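Local coordinates for shikimate kinase (PDB 3VAA), which probably phosphorylates the 3-hydroxyl group of shikimate with ATP, a magnesium-dependent step on the pathway to chorismate, at residues V51-F64 with M87-T101. Numbering follows the deposited sequence.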
loop_
_atom_site.group_PDB
_atom_site.type_symbol
_atom_site.label_atom_id
_atom_site.label_comp_id
_atom_site.label_asym_id
_atom_site.label_seq_id
_atom_site.Cartn_x
_atom_site.Cartn_y
_atom_site.Cartn_z
ATOM N N VAL A 51 7.515 -16.302 -1.570
ATOM C CA VAL A 51 6.148 -16.316 -2.102
ATOM C C VAL A 51 6.064 -15.172 -3.112
ATOM O O VAL A 51 6.884 -14.245 -3.067
ATOM C CB VAL A 51 5.082 -16.135 -1.010
ATOM C CG1 VAL A 51 5.149 -17.257 0.019
ATOM C CG2 VAL A 51 5.226 -14.782 -0.341
ATOM N N PRO A 52 5.101 -15.234 -4.040
ATOM C CA PRO A 52 4.996 -14.145 -5.004
ATOM C C PRO A 52 4.455 -12.864 -4.395
ATOM O O PRO A 52 3.765 -12.905 -3.385
ATOM C CB PRO A 52 4.005 -14.683 -6.048
ATOM C CG PRO A 52 3.341 -15.838 -5.425
ATOM C CD PRO A 52 4.278 -16.393 -4.419
ATOM N N PHE A 53 4.782 -11.738 -5.021
ATOM C CA PHE A 53 4.282 -10.423 -4.614
ATOM C C PHE A 53 3.293 -9.954 -5.666
ATOM O O PHE A 53 3.573 -10.037 -6.871
ATOM C CB PHE A 53 5.430 -9.419 -4.529
ATOM C CG PHE A 53 4.985 -7.998 -4.393
ATOM C CD1 PHE A 53 4.608 -7.494 -3.158
ATOM C CD2 PHE A 53 4.974 -7.148 -5.492
ATOM C CE1 PHE A 53 4.205 -6.189 -3.029
ATOM C CE2 PHE A 53 4.554 -5.827 -5.365
ATOM C CZ PHE A 53 4.191 -5.346 -4.138
ATOM N N ILE A 54 2.129 -9.505 -5.211
ATOM C CA ILE A 54 1.084 -8.992 -6.092
ATOM C C ILE A 54 0.708 -7.551 -5.702
ATOM O O ILE A 54 0.331 -7.295 -4.563
ATOM C CB ILE A 54 -0.190 -9.878 -6.017
ATOM C CG1 ILE A 54 0.136 -11.309 -6.458
ATOM C CG2 ILE A 54 -1.326 -9.291 -6.897
ATOM C CD1 ILE A 54 -1.050 -12.236 -6.414
ATOM N N ASP A 55 0.816 -6.626 -6.649
ATOM C CA ASP A 55 0.379 -5.234 -6.463
ATOM C C ASP A 55 -1.060 -5.193 -7.004
ATOM O O ASP A 55 -1.302 -5.505 -8.162
ATOM C CB ASP A 55 1.291 -4.302 -7.251
ATOM C CG ASP A 55 0.863 -2.844 -7.220
ATOM O OD1 ASP A 55 -0.261 -2.520 -6.823
ATOM O OD2 ASP A 55 1.684 -2.000 -7.618
ATOM N N LEU A 56 -2.019 -4.854 -6.162
ATOM C CA LEU A 56 -3.422 -4.843 -6.596
ATOM C C LEU A 56 -3.679 -3.974 -7.823
ATOM O O LEU A 56 -4.460 -4.355 -8.691
ATOM C CB LEU A 56 -4.343 -4.428 -5.447
ATOM C CG LEU A 56 -5.862 -4.507 -5.697
ATOM C CD1 LEU A 56 -6.260 -5.863 -6.218
ATOM C CD2 LEU A 56 -6.614 -4.160 -4.390
ATOM N N ASP A 57 -3.037 -2.814 -7.905
ATOM C CA ASP A 57 -3.200 -1.963 -9.092
ATOM C C ASP A 57 -2.757 -2.671 -10.357
ATOM O O ASP A 57 -3.397 -2.525 -11.419
ATOM C CB ASP A 57 -2.457 -0.652 -8.943
ATOM C CG ASP A 57 -3.139 0.312 -7.995
ATOM O OD1 ASP A 57 -4.281 0.053 -7.552
ATOM O OD2 ASP A 57 -2.527 1.370 -7.721
ATOM N N TRP A 58 -1.657 -3.422 -10.266
ATOM C CA TRP A 58 -1.183 -4.199 -11.422
ATOM C C TRP A 58 -2.220 -5.257 -11.772
ATOM O O TRP A 58 -2.542 -5.470 -12.953
ATOM C CB TRP A 58 0.182 -4.849 -11.128
ATOM C CG TRP A 58 0.633 -5.865 -12.147
ATOM C CD1 TRP A 58 1.330 -5.623 -13.290
ATOM C CD2 TRP A 58 0.416 -7.288 -12.101
ATOM N NE1 TRP A 58 1.555 -6.803 -13.970
ATOM C CE2 TRP A 58 1.007 -7.838 -13.261
ATOM C CE3 TRP A 58 -0.224 -8.147 -11.194
ATOM C CZ2 TRP A 58 0.984 -9.212 -13.538
ATOM C CZ3 TRP A 58 -0.257 -9.512 -11.471
ATOM C CH2 TRP A 58 0.350 -10.030 -12.639
ATOM N N TYR A 59 -2.756 -5.917 -10.742
ATOM C CA TYR A 59 -3.751 -6.975 -10.955
ATOM C C TYR A 59 -4.997 -6.422 -11.674
ATOM O O TYR A 59 -5.532 -7.028 -12.619
ATOM C CB TYR A 59 -4.100 -7.623 -9.618
ATOM C CG TYR A 59 -5.032 -8.782 -9.739
ATOM C CD1 TYR A 59 -4.551 -10.054 -10.004
ATOM C CD2 TYR A 59 -6.411 -8.619 -9.596
ATOM C CE1 TYR A 59 -5.413 -11.128 -10.128
ATOM C CE2 TYR A 59 -7.268 -9.685 -9.703
ATOM C CZ TYR A 59 -6.763 -10.943 -9.983
ATOM O OH TYR A 59 -7.609 -12.033 -10.104
ATOM N N ILE A 60 -5.431 -5.256 -11.234
ATOM C CA ILE A 60 -6.569 -4.551 -11.835
ATOM C C ILE A 60 -6.307 -4.283 -13.331
ATOM O O ILE A 60 -7.155 -4.567 -14.171
ATOM C CB ILE A 60 -6.820 -3.227 -11.099
ATOM C CG1 ILE A 60 -7.488 -3.483 -9.736
ATOM C CG2 ILE A 60 -7.682 -2.290 -11.970
ATOM C CD1 ILE A 60 -7.476 -2.242 -8.769
ATOM N N GLU A 61 -5.119 -3.774 -13.655
ATOM C CA GLU A 61 -4.789 -3.472 -15.055
ATOM C C GLU A 61 -4.749 -4.720 -15.918
ATOM O O GLU A 61 -5.151 -4.680 -17.101
ATOM C CB GLU A 61 -3.474 -2.688 -15.158
ATOM C CG GLU A 61 -3.511 -1.368 -14.400
ATOM C CD GLU A 61 -2.349 -0.430 -14.722
ATOM O OE1 GLU A 61 -1.459 -0.800 -15.530
ATOM O OE2 GLU A 61 -2.360 0.709 -14.195
ATOM N N GLU A 62 -4.243 -5.820 -15.353
ATOM C CA GLU A 62 -4.219 -7.109 -16.072
ATOM C C GLU A 62 -5.634 -7.621 -16.380
ATOM O O GLU A 62 -5.894 -8.164 -17.446
ATOM C CB GLU A 62 -3.491 -8.178 -15.257
ATOM C CG GLU A 62 -2.000 -8.009 -15.165
ATOM C CD GLU A 62 -1.282 -8.239 -16.479
ATOM O OE1 GLU A 62 -0.213 -7.629 -16.676
ATOM O OE2 GLU A 62 -1.774 -9.015 -17.323
ATOM N N ARG A 63 -6.545 -7.462 -15.431
ATOM C CA ARG A 63 -7.912 -7.956 -15.605
ATOM C C ARG A 63 -8.749 -7.149 -16.573
ATOM O O ARG A 63 -9.534 -7.710 -17.346
ATOM C CB ARG A 63 -8.616 -8.042 -14.248
ATOM C CG ARG A 63 -8.126 -9.227 -13.429
ATOM C CD ARG A 63 -8.761 -10.547 -13.828
ATOM N NE ARG A 63 -10.054 -10.746 -13.154
ATOM C CZ ARG A 63 -11.244 -10.456 -13.665
ATOM N NH1 ARG A 63 -11.365 -9.997 -14.904
ATOM N NH2 ARG A 63 -12.327 -10.663 -12.936
ATOM N N PHE A 64 -8.565 -5.838 -16.582
ATOM C CA PHE A 64 -9.396 -4.988 -17.418
ATOM C C PHE A 64 -8.735 -4.526 -18.708
ATOM O O PHE A 64 -9.406 -3.955 -19.559
ATOM C CB PHE A 64 -9.892 -3.801 -16.586
ATOM C CG PHE A 64 -10.878 -4.205 -15.527
ATOM C CD1 PHE A 64 -12.232 -4.214 -15.799
ATOM C CD2 PHE A 64 -10.446 -4.630 -14.284
ATOM C CE1 PHE A 64 -13.141 -4.604 -14.845
ATOM C CE2 PHE A 64 -11.346 -5.021 -13.327
ATOM C CZ PHE A 64 -12.694 -5.008 -13.602
ATOM N N MET A 87 -11.695 -6.701 -7.121
ATOM C CA MET A 87 -10.417 -7.316 -7.380
ATOM C C MET A 87 -9.704 -7.688 -6.060
ATOM O O MET A 87 -9.010 -8.717 -5.994
ATOM C CB MET A 87 -9.552 -6.421 -8.268
ATOM C CG MET A 87 -10.067 -6.272 -9.711
ATOM S SD MET A 87 -10.440 -7.826 -10.544
ATOM C CE MET A 87 -12.209 -8.063 -10.176
ATOM N N LEU A 88 -9.881 -6.884 -5.028
ATOM C CA LEU A 88 -9.379 -7.212 -3.685
ATOM C C LEU A 88 -9.961 -8.570 -3.265
ATOM O O LEU A 88 -9.240 -9.430 -2.749
ATOM C CB LEU A 88 -9.769 -6.146 -2.673
ATOM C CG LEU A 88 -9.400 -6.408 -1.207
ATOM C CD1 LEU A 88 -7.880 -6.602 -1.064
ATOM C CD2 LEU A 88 -9.896 -5.254 -0.305
ATOM N N HIS A 89 -11.262 -8.783 -3.501
ATOM C CA HIS A 89 -11.878 -10.059 -3.158
ATOM C C HIS A 89 -11.309 -11.224 -3.956
ATOM O O HIS A 89 -11.225 -12.335 -3.444
ATOM C CB HIS A 89 -13.410 -9.957 -3.219
ATOM C CG HIS A 89 -13.984 -9.213 -2.062
ATOM N ND1 HIS A 89 -14.870 -9.785 -1.179
ATOM C CD2 HIS A 89 -13.710 -7.979 -1.571
ATOM C CE1 HIS A 89 -15.173 -8.913 -0.233
ATOM N NE2 HIS A 89 -14.483 -7.808 -0.444
ATOM N N GLU A 90 -10.923 -10.982 -5.198
ATOM C CA GLU A 90 -10.302 -12.024 -5.997
ATOM C C GLU A 90 -8.913 -12.397 -5.472
ATOM O O GLU A 90 -8.609 -13.581 -5.303
ATOM C CB GLU A 90 -10.197 -11.614 -7.465
ATOM C CG GLU A 90 -11.507 -11.576 -8.194
ATOM C CD GLU A 90 -11.336 -11.566 -9.704
ATOM O OE1 GLU A 90 -10.181 -11.584 -10.180
ATOM O OE2 GLU A 90 -12.346 -11.539 -10.431
ATOM N N VAL A 91 -8.072 -11.385 -5.210
ATOM C CA VAL A 91 -6.691 -11.680 -4.777
ATOM C C VAL A 91 -6.687 -12.251 -3.372
ATOM O O VAL A 91 -5.770 -12.980 -2.995
ATOM C CB VAL A 91 -5.733 -10.453 -4.904
ATOM C CG1 VAL A 91 -5.679 -9.970 -6.374
ATOM C CG2 VAL A 91 -6.130 -9.317 -3.994
ATOM N N ALA A 92 -7.704 -11.937 -2.592
ATOM C CA ALA A 92 -7.802 -12.445 -1.223
ATOM C C ALA A 92 -7.993 -13.976 -1.171
ATOM O O ALA A 92 -7.865 -14.577 -0.104
ATOM C CB ALA A 92 -8.915 -11.732 -0.484
ATOM N N GLU A 93 -8.305 -14.590 -2.310
ATOM C CA GLU A 93 -8.461 -16.038 -2.368
ATOM C C GLU A 93 -7.133 -16.741 -2.647
ATOM O O GLU A 93 -7.030 -17.941 -2.446
ATOM C CB GLU A 93 -9.530 -16.440 -3.389
ATOM C CG GLU A 93 -10.887 -15.835 -3.092
ATOM C CD GLU A 93 -11.992 -16.343 -4.008
ATOM O OE1 GLU A 93 -11.852 -17.449 -4.562
ATOM O OE2 GLU A 93 -13.010 -15.634 -4.163
ATOM N N PHE A 94 -6.124 -16.000 -3.113
ATOM C CA PHE A 94 -4.795 -16.582 -3.345
ATOM C C PHE A 94 -4.128 -16.992 -2.024
ATOM O O PHE A 94 -4.309 -16.333 -0.998
ATOM C CB PHE A 94 -3.857 -15.623 -4.088
ATOM C CG PHE A 94 -4.407 -15.084 -5.383
ATOM C CD1 PHE A 94 -5.358 -15.783 -6.116
ATOM C CD2 PHE A 94 -3.903 -13.903 -5.905
ATOM C CE1 PHE A 94 -5.841 -15.278 -7.321
ATOM C CE2 PHE A 94 -4.365 -13.405 -7.121
ATOM C CZ PHE A 94 -5.338 -14.090 -7.824
ATOM N N GLU A 95 -3.354 -18.073 -2.073
ATOM C CA GLU A 95 -2.627 -18.586 -0.909
ATOM C C GLU A 95 -1.125 -18.425 -1.128
ATOM O O GLU A 95 -0.643 -18.583 -2.259
ATOM C CB GLU A 95 -2.988 -20.067 -0.673
ATOM C CG GLU A 95 -4.454 -20.285 -0.336
ATOM C CD GLU A 95 -4.794 -21.743 -0.025
ATOM O OE1 GLU A 95 -3.987 -22.643 -0.346
ATOM O OE2 GLU A 95 -5.887 -21.982 0.532
ATOM N N ASN A 96 -0.393 -18.117 -0.047
ATOM C CA ASN A 96 1.068 -17.932 -0.085
ATOM C C ASN A 96 1.427 -16.781 -0.993
ATOM O O ASN A 96 1.977 -16.964 -2.078
ATOM C CB ASN A 96 1.761 -19.222 -0.490
ATOM C CG ASN A 96 1.559 -20.297 0.521
ATOM O OD1 ASN A 96 1.674 -20.049 1.716
ATOM N ND2 ASN A 96 1.243 -21.505 0.061
ATOM N N VAL A 97 1.111 -15.582 -0.514
ATOM C CA VAL A 97 1.290 -14.384 -1.295
ATOM C C VAL A 97 1.393 -13.156 -0.398
ATOM O O VAL A 97 0.910 -13.154 0.734
ATOM C CB VAL A 97 0.074 -14.223 -2.272
ATOM C CG1 VAL A 97 -1.248 -14.044 -1.500
ATOM C CG2 VAL A 97 0.272 -13.083 -3.199
ATOM N N VAL A 98 2.076 -12.136 -0.904
ATOM C CA VAL A 98 2.139 -10.831 -0.264
ATOM C C VAL A 98 1.440 -9.910 -1.242
ATOM O O VAL A 98 1.792 -9.880 -2.428
ATOM C CB VAL A 98 3.580 -10.330 -0.032
ATOM C CG1 VAL A 98 3.538 -8.893 0.516
ATOM C CG2 VAL A 98 4.297 -11.269 0.916
ATOM N N ILE A 99 0.452 -9.174 -0.742
ATOM C CA ILE A 99 -0.389 -8.315 -1.549
ATOM C C ILE A 99 -0.308 -6.855 -1.130
ATOM O O ILE A 99 -0.572 -6.515 0.002
ATOM C CB ILE A 99 -1.873 -8.744 -1.448
ATOM C CG1 ILE A 99 -2.035 -10.190 -1.919
ATOM C CG2 ILE A 99 -2.747 -7.762 -2.256
ATOM C CD1 ILE A 99 -3.359 -10.846 -1.594
ATOM N N SER A 100 0.074 -6.000 -2.062
ATOM C CA SER A 100 0.109 -4.569 -1.822
ATOM C C SER A 100 -1.188 -3.942 -2.361
ATOM O O SER A 100 -1.691 -4.336 -3.423
ATOM C CB SER A 100 1.302 -3.937 -2.499
ATOM O OG SER A 100 1.241 -2.545 -2.321
ATOM N N THR A 101 -1.735 -2.994 -1.615
ATOM C CA THR A 101 -2.978 -2.337 -1.989
ATOM C C THR A 101 -2.728 -0.849 -2.277
ATOM O O THR A 101 -1.764 -0.272 -1.797
ATOM C CB THR A 101 -4.060 -2.501 -0.879
ATOM O OG1 THR A 101 -3.595 -1.898 0.331
ATOM C CG2 THR A 101 -4.330 -3.960 -0.624
#
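A right-handed beta-alpha-beta crossover of the P-loop kinase fold joins strand 53-55 to the parallel strand 97-100 through helices 56-64 and 68-91. The strands are laced by Val98 N to Pro52 O, Ile54 N to Val98 O, Ser100 N to Ile54 O and, where the first helix starts, Leu56 N to Ser100 O (2.8 Å). Asp55 caps that helix through OD1, which accepts from Asp57 N, and Asp57 is a predicted shikimate ligand.

Between the helices, Tyr59 swings CG anti to its own N (chi1 -176°), laying one ring face on Val91, whose CG1 sits 3.5 Å from the ring centroid. Its OH donates to Glu90 OE1 (2.6 Å), with ring and carboxylate planes 80° apart. Arg63 grips the same carboxylate side-on, NE to OE1 and NH2 to OE2 (2.7 Å), both on syn sides, so OE1 takes two donors and the carboxylate's rotation is fixed. Met87 is a knob among Tyr59, Ile60, Arg63 and Phe64, its SD 3.8 Å from Tyr59 CE2 in an oblique Met-aromatic contact. Farther along, Ile54 CD1 meets Phe94 CD2 at 3.3 Å.

On the opposite sheet face, Phe53 and Val98 pack on Ala46 of helix 38-49, and Ser100 touches Lys38 of the predicted ATP site. Strand 53-55 forms the sheet's edge, while strand 97-100 pairs onward with strand 27-31.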